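Local coordinates for uncharacterized protein DUF1470 (Jannaschia sp. CCS1, PDB 3H0N) that is of unknown function but carries a zinc-finger module beside an ABATE domain and is suggested to act as a transcription regulator, at residues E101-P106 with R111-P116; H96-E101 with W125-A130. All blocks are in the same frame, centred on the assembly; numbering follows the deposited sequence.

Contact 1: E101-P106 with R111-P116; sequences ELAQDP and RLHHHP. With NI (nickel (II) ion), chain C; ACT (acetate ion), chain H.
Glu101 and Ala103 pair with His113 and Arg111 as the hydrogen-bonded pairs of an antiparallel beta hairpin. Each pair exchanges two backbone bonds, among them Glu101 N to His113 O at 2.9 Å and Ala103 N to Arg111 O at 3.0 Å. Between them Leu102 faces Leu112 as a non-hydrogen-bonded pair, Leu102 CD2 lying 4.1 Å from Leu112 CD1. These branched apolar residues suit a face that Ala134 of the second subunit covers.

On the other face, small Ala103 leaves room for the His113 ring. Past the strand, Asp105 OD2 takes the NE hydrogen of Arg111 in a salt bridge of 2.9 Å, nearly straight at 175°. Asp105 OD2 lies in the guanidinium plane, while NE approaches from above the carboxylate plane. Arg111 reaches this site because its chain bends at chi2 (-78°). One water joins Asp105 OD1 to His113 NE2, another joins Asp105 OD2 to Arg111 NH2.

Nickel is held by His113 ND1 at 2.5 Å and His115 NE2 at 2.4 Å. With ND1 given to nickel, the His113 hydrogen is on NE2, bonded to the water shared with Asp105 OD1. Through that water, Asp105 acts as a second-shell residue and would tend to favour this tautomer.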
loop_
_atom_site.group_PDB
_atom_site.type_symbol
_atom_site.label_atom_id
_atom_site.label_comp_id
_atom_site.label_asym_id
_atom_site.label_seq_id
_atom_site.Cartn_x
_atom_site.Cartn_y
_atom_site.Cartn_z
ATOM N N GLU A 101 2.741 -8.579 -5.973
ATOM C CA GLU A 101 3.623 -8.909 -7.091
ATOM C C GLU A 101 3.686 -7.712 -8.042
ATOM O O GLU A 101 2.652 -7.197 -8.489
ATOM C CB GLU A 101 3.116 -10.180 -7.818
ATOM C CG GLU A 101 4.036 -10.627 -8.956
ATOM C CD GLU A 101 3.656 -11.954 -9.636
ATOM O OE1 GLU A 101 2.864 -12.725 -9.064
ATOM O OE2 GLU A 101 4.225 -12.239 -10.742
ATOM N N LEU A 102 4.918 -7.341 -8.411
ATOM C CA LEU A 102 5.161 -6.352 -9.444
ATOM C C LEU A 102 5.022 -6.944 -10.821
ATOM O O LEU A 102 5.527 -8.036 -11.080
ATOM C CB LEU A 102 6.563 -5.762 -9.291
ATOM C CG LEU A 102 6.827 -4.878 -8.081
ATOM C CD1 LEU A 102 8.328 -4.824 -7.789
ATOM C CD2 LEU A 102 6.237 -3.482 -8.308
ATOM N N ALA A 103 4.409 -6.185 -11.726
ATOM C CA ALA A 103 4.363 -6.583 -13.141
ATOM C C ALA A 103 4.248 -5.369 -14.016
ATOM O O ALA A 103 3.812 -4.311 -13.557
ATOM C CB ALA A 103 3.170 -7.539 -13.384
ATOM N N GLN A 104 4.615 -5.505 -15.274
ATOM C CA GLN A 104 4.611 -4.389 -16.186
ATOM C C GLN A 104 3.396 -4.474 -17.128
ATOM O O GLN A 104 3.247 -5.514 -17.820
ATOM C CB GLN A 104 5.918 -4.461 -16.949
ATOM C CG GLN A 104 6.236 -3.260 -17.712
ATOM C CD GLN A 104 7.578 -3.410 -18.401
ATOM O OE1 GLN A 104 7.937 -4.506 -18.854
ATOM N NE2 GLN A 104 8.335 -2.324 -18.467
ATOM N N ASP A 105 2.548 -3.421 -17.145
ATOM C CA ASP A 105 1.395 -3.315 -18.029
ATOM C C ASP A 105 1.905 -3.361 -19.467
ATOM O O ASP A 105 3.058 -3.069 -19.729
ATOM C CB ASP A 105 0.667 -1.988 -17.813
ATOM C CG ASP A 105 -0.140 -1.941 -16.550
ATOM O OD1 ASP A 105 -0.409 -2.985 -15.907
ATOM O OD2 ASP A 105 -0.618 -0.836 -16.221
ATOM N N PRO A 106 1.026 -3.704 -20.419
ATOM C CA PRO A 106 1.475 -3.712 -21.820
ATOM C C PRO A 106 2.059 -2.388 -22.317
ATOM O O PRO A 106 2.921 -2.417 -23.191
ATOM C CB PRO A 106 0.206 -4.102 -22.595
ATOM C CG PRO A 106 -0.585 -4.924 -21.627
ATOM C CD PRO A 106 -0.279 -4.343 -20.245
ATOM N N ARG A 111 3.440 -1.803 -12.087
ATOM C CA ARG A 111 2.363 -1.749 -11.098
ATOM C C ARG A 111 2.623 -2.744 -10.004
ATOM O O ARG A 111 3.106 -3.847 -10.275
ATOM C CB ARG A 111 1.012 -2.077 -11.704
ATOM C CG ARG A 111 0.620 -1.334 -12.958
ATOM C CD ARG A 111 0.163 0.003 -12.597
ATOM N NE ARG A 111 -0.360 0.715 -13.768
ATOM C CZ ARG A 111 -0.647 2.011 -13.736
ATOM N NH1 ARG A 111 -0.484 2.707 -12.623
ATOM N NH2 ARG A 111 -1.086 2.609 -14.844
ATOM N N LEU A 112 2.250 -2.390 -8.779
ATOM C CA LEU A 112 2.215 -3.353 -7.668
ATOM C C LEU A 112 0.818 -3.929 -7.591
ATOM O O LEU A 112 -0.149 -3.195 -7.318
ATOM C CB LEU A 112 2.574 -2.705 -6.335
ATOM C CG LEU A 112 2.684 -3.662 -5.139
ATOM C CD1 LEU A 112 3.707 -4.820 -5.352
ATOM C CD2 LEU A 112 2.981 -2.911 -3.856
ATOM N N HIS A 113 0.677 -5.220 -7.863
ATOM C CA HIS A 113 -0.592 -5.935 -7.754
ATOM C C HIS A 113 -0.697 -6.505 -6.376
ATOM O O HIS A 113 0.256 -7.035 -5.847
ATOM C CB HIS A 113 -0.634 -7.049 -8.786
ATOM C CG HIS A 113 -0.624 -6.527 -10.185
ATOM N ND1 HIS A 113 -1.787 -6.242 -10.879
ATOM C CD2 HIS A 113 0.401 -6.175 -11.002
ATOM C CE1 HIS A 113 -1.466 -5.750 -12.069
ATOM N NE2 HIS A 113 -0.145 -5.696 -12.170
ATOM N N HIS A 114 -1.874 -6.418 -5.762
ATOM C CA HIS A 114 -2.102 -6.898 -4.396
ATOM C C HIS A 114 -2.651 -8.308 -4.383
ATOM O O HIS A 114 -3.586 -8.640 -3.655
ATOM C CB HIS A 114 -2.963 -5.877 -3.662
ATOM C CG HIS A 114 -2.211 -4.636 -3.418
ATOM N ND1 HIS A 114 -2.225 -3.576 -4.288
ATOM C CD2 HIS A 114 -1.306 -4.342 -2.467
ATOM C CE1 HIS A 114 -1.387 -2.648 -3.844
ATOM N NE2 HIS A 114 -0.813 -3.090 -2.734
ATOM N N HIS A 115 -1.976 -9.130 -5.180
ATOM C CA HIS A 115 -2.276 -10.549 -5.358
ATOM C C HIS A 115 -1.182 -11.083 -6.282
ATOM O O HIS A 115 -0.606 -10.329 -7.064
ATOM C CB HIS A 115 -3.647 -10.745 -6.034
ATOM C CG HIS A 115 -3.708 -10.089 -7.372
ATOM N ND1 HIS A 115 -3.410 -10.761 -8.534
ATOM C CD2 HIS A 115 -3.976 -8.812 -7.734
ATOM C CE1 HIS A 115 -3.447 -9.915 -9.544
ATOM N NE2 HIS A 115 -3.818 -8.728 -9.082
ATOM N N PRO A 116 -0.943 -12.411 -6.264
ATOM C CA PRO A 116 -0.079 -13.026 -7.270
ATOM C C PRO A 116 -0.766 -13.077 -8.615
ATOM O O PRO A 116 -1.991 -13.193 -8.650
ATOM C CB PRO A 116 0.155 -14.425 -6.711
ATOM C CG PRO A 116 -0.970 -14.676 -5.849
ATOM C CD PRO A 116 -1.427 -13.369 -5.282
HETATM NI NI NI C . -4.033 -6.463 -9.785
HETATM C C ACT H . -4.222 -4.026 -7.267
HETATM O O ACT H . -3.630 -3.239 -6.482
HETATM O OXT ACT H . -3.948 -5.263 -7.323
HETATM C CH3 ACT H . -5.253 -3.456 -8.176
HETATM O O HOH W 1 1.047 -4.640 -14.414
HETATM O O HOH W 2 -1.027 1.401 -17.673
#

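Contact 2: H96-E101 with W125-A130; sequences HPATPE and WTAICA. With NA (sodium ion), chain E; ACT (acetate ion), chain J.
A buried, mostly apolar contact without a direct hydrogen bond sets the loop that follows helix 82-95 against one side of helix 121-138. It is small, burying 172 Å² in all, and rests on His96, Pro97 and Ala98 meeting Thr126 and Ala127.

The His96 ring lies across Thr126, whose CB sits over one ring face, 4.1 Å from the centroid and 24° off the normal, a CH-pi contact. CB is displaced toward the rim, and the methyl Thr126 CG2 makes a tight approach beside His96 CD2, at 3.3 Å. Threonine suits this place because its two branches part company: CG2 stands anti to the backbone N and goes to the imidazole, while OG1 bonds back to Val122 O one helical turn earlier, which satisfies the hydroxyl inside the protein.

Ala127 lets the loop come close. Its CB touches Pro97 O at 3.4 Å. Ala98 CB lies 4.2 Å from Ala127 CB, a spacing that small side chains on both partners permit.

Several polar groups of the loop turn to bound ions. His96 O binds sodium at 2.3 Å, together with Leu93 O, Arg94 O and three waters. One of these waters accepts from Ala98 N and donates to an acetate, probably from the crystallisation liquor. Thr99 OG1 donates to the same acetate O at 2.6 Å.

Backbone carbonyls at the C-terminal end of helix 82-95, with that of His96 just beyond it, thus form a sodium site; carbonyls at a helix end, where no further turn supplies N-H partners, can serve as cation ligands.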
loop_
_atom_site.group_PDB
_atom_site.type_symbol
_atom_site.label_atom_id
_atom_site.label_comp_id
_atom_site.label_asym_id
_atom_site.label_seq_id
_atom_site.Cartn_x
_atom_site.Cartn_y
_atom_site.Cartn_z
ATOM N N HIS A 96 -7.553 -15.759 0.990
ATOM C CA HIS A 96 -7.330 -15.548 -0.433
ATOM C C HIS A 96 -5.890 -15.095 -0.706
ATOM O O HIS A 96 -5.251 -14.606 0.194
ATOM C CB HIS A 96 -8.350 -14.563 -0.962
ATOM C CG HIS A 96 -9.741 -15.065 -0.838
ATOM N ND1 HIS A 96 -10.186 -16.138 -1.573
ATOM C CD2 HIS A 96 -10.750 -14.715 -0.012
ATOM C CE1 HIS A 96 -11.443 -16.398 -1.246
ATOM N NE2 HIS A 96 -11.810 -15.545 -0.308
ATOM N N PRO A 97 -5.398 -15.274 -1.945
ATOM C CA PRO A 97 -4.004 -14.945 -2.251
ATOM C C PRO A 97 -3.756 -13.446 -2.280
ATOM O O PRO A 97 -4.123 -12.767 -3.231
ATOM C CB PRO A 97 -3.769 -15.617 -3.631
ATOM C CG PRO A 97 -4.904 -16.591 -3.807
ATOM C CD PRO A 97 -6.043 -16.049 -3.032
ATOM N N ALA A 98 -3.043 -12.962 -1.252
ATOM C CA ALA A 98 -2.814 -11.545 -1.087
ATOM C C ALA A 98 -1.328 -11.143 -1.133
ATOM O O ALA A 98 -1.015 -9.979 -0.893
ATOM C CB ALA A 98 -3.476 -11.053 0.181
ATOM N N THR A 99 -0.457 -12.083 -1.528
ATOM C CA THR A 99 0.942 -11.764 -1.710
ATOM C C THR A 99 1.038 -10.762 -2.864
ATOM O O THR A 99 0.589 -11.040 -3.979
ATOM C CB THR A 99 1.752 -13.008 -2.104
ATOM O OG1 THR A 99 1.666 -13.997 -1.062
ATOM C CG2 THR A 99 3.242 -12.668 -2.404
ATOM N N PRO A 100 1.697 -9.621 -2.624
ATOM C CA PRO A 100 1.868 -8.682 -3.736
ATOM C C PRO A 100 2.888 -9.115 -4.772
ATOM O O PRO A 100 3.814 -9.878 -4.463
ATOM C CB PRO A 100 2.295 -7.402 -3.066
ATOM C CG PRO A 100 2.221 -7.618 -1.627
ATOM C CD PRO A 100 2.154 -9.066 -1.354
ATOM N N GLU A 101 2.741 -8.579 -5.973
ATOM C CA GLU A 101 3.623 -8.909 -7.091
ATOM C C GLU A 101 3.686 -7.712 -8.042
ATOM O O GLU A 101 2.652 -7.197 -8.489
ATOM C CB GLU A 101 3.116 -10.180 -7.818
ATOM C CG GLU A 101 4.036 -10.627 -8.956
ATOM C CD GLU A 101 3.656 -11.954 -9.636
ATOM O OE1 GLU A 101 2.864 -12.725 -9.064
ATOM O OE2 GLU A 101 4.225 -12.239 -10.742
ATOM N N TRP A 125 -10.036 -10.725 -6.774
ATOM C CA TRP A 125 -10.812 -9.502 -6.489
ATOM C C TRP A 125 -11.157 -9.390 -5.014
ATOM O O TRP A 125 -11.170 -8.281 -4.496
ATOM C CB TRP A 125 -12.014 -9.383 -7.434
ATOM C CG TRP A 125 -11.555 -8.908 -8.778
ATOM C CD1 TRP A 125 -11.374 -9.645 -9.884
ATOM C CD2 TRP A 125 -11.074 -7.595 -9.065
ATOM N NE1 TRP A 125 -10.839 -8.853 -10.899
ATOM C CE2 TRP A 125 -10.638 -7.591 -10.406
ATOM C CE3 TRP A 125 -10.985 -6.420 -8.321
ATOM C CZ2 TRP A 125 -10.099 -6.446 -11.016
ATOM C CZ3 TRP A 125 -10.448 -5.296 -8.933
ATOM C CH2 TRP A 125 -10.017 -5.316 -10.244
ATOM N N THR A 126 -11.327 -10.508 -4.320
ATOM C CA THR A 126 -11.499 -10.494 -2.883
ATOM C C THR A 126 -10.278 -9.909 -2.208
ATOM O O THR A 126 -10.401 -9.032 -1.339
ATOM C CB THR A 126 -11.811 -11.892 -2.338
ATOM O OG1 THR A 126 -13.010 -12.370 -2.955
ATOM C CG2 THR A 126 -12.023 -11.830 -0.828
ATOM N N ALA A 127 -9.080 -10.346 -2.588
ATOM C CA ALA A 127 -7.857 -9.809 -2.012
ATOM C C ALA A 127 -7.653 -8.350 -2.323
ATOM O O ALA A 127 -7.214 -7.576 -1.448
ATOM C CB ALA A 127 -6.638 -10.643 -2.521
ATOM N N ILE A 128 -7.921 -7.954 -3.564
ATOM C CA ILE A 128 -7.741 -6.566 -3.974
ATOM C C ILE A 128 -8.663 -5.662 -3.170
ATOM O O ILE A 128 -8.257 -4.604 -2.648
ATOM C CB ILE A 128 -8.014 -6.400 -5.468
ATOM C CG1 ILE A 128 -6.893 -7.091 -6.292
ATOM C CG2 ILE A 128 -8.039 -4.919 -5.889
ATOM C CD1 ILE A 128 -7.211 -7.213 -7.785
ATOM N N CYS A 129 -9.912 -6.064 -3.094
ATOM C CA CYS A 129 -10.908 -5.255 -2.383
ATOM C C CYS A 129 -10.609 -5.187 -0.902
ATOM O O CYS A 129 -10.666 -4.109 -0.300
ATOM C CB CYS A 129 -12.314 -5.791 -2.622
ATOM S SG CYS A 129 -12.921 -5.502 -4.313
ATOM N N ALA A 130 -10.255 -6.327 -0.315
ATOM C CA ALA A 130 -9.961 -6.355 1.116
ATOM C C ALA A 130 -8.775 -5.482 1.477
ATOM O O ALA A 130 -8.794 -4.746 2.441
ATOM C CB ALA A 130 -9.736 -7.814 1.661
HETATM NA NA NA E . -3.887 -15.295 1.966
HETATM C C ACT J . -0.685 -16.485 -1.714
HETATM O O ACT J . -0.564 -15.352 -1.204
HETATM O OXT ACT J . -1.608 -17.217 -1.241
HETATM C CH3 ACT J . 0.231 -16.934 -2.814
HETATM O O HOH W 3 -1.965 -14.352 1.070
HETATM O O HOH W 4 -2.355 -15.911 3.889
HETATM O O HOH W 5 -3.396 -17.295 0.824
#

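In the fold
Contact 1 is nested in the chain between the two segments of contact 2, and their centres lie 11 Å apart. Glu101 belongs to both, ending the loop 96-101 and beginning the hairpin. They also touch directly: Pro116 CD packs at 3.3 Å on Thr99 O, and His115 CB at 3.5 Å on Pro97 O. Helix 121-138 continues the relation, since Ile128 touches the nickel ligand His115 while its neighbour Ala127 meets the loop; the Ala127 side chain is about 9 Å from the nickel. Nickel and sodium thus mark separate sites of one region, and both contacts reach the second subunit, where Asn90 packs on the shared Glu101.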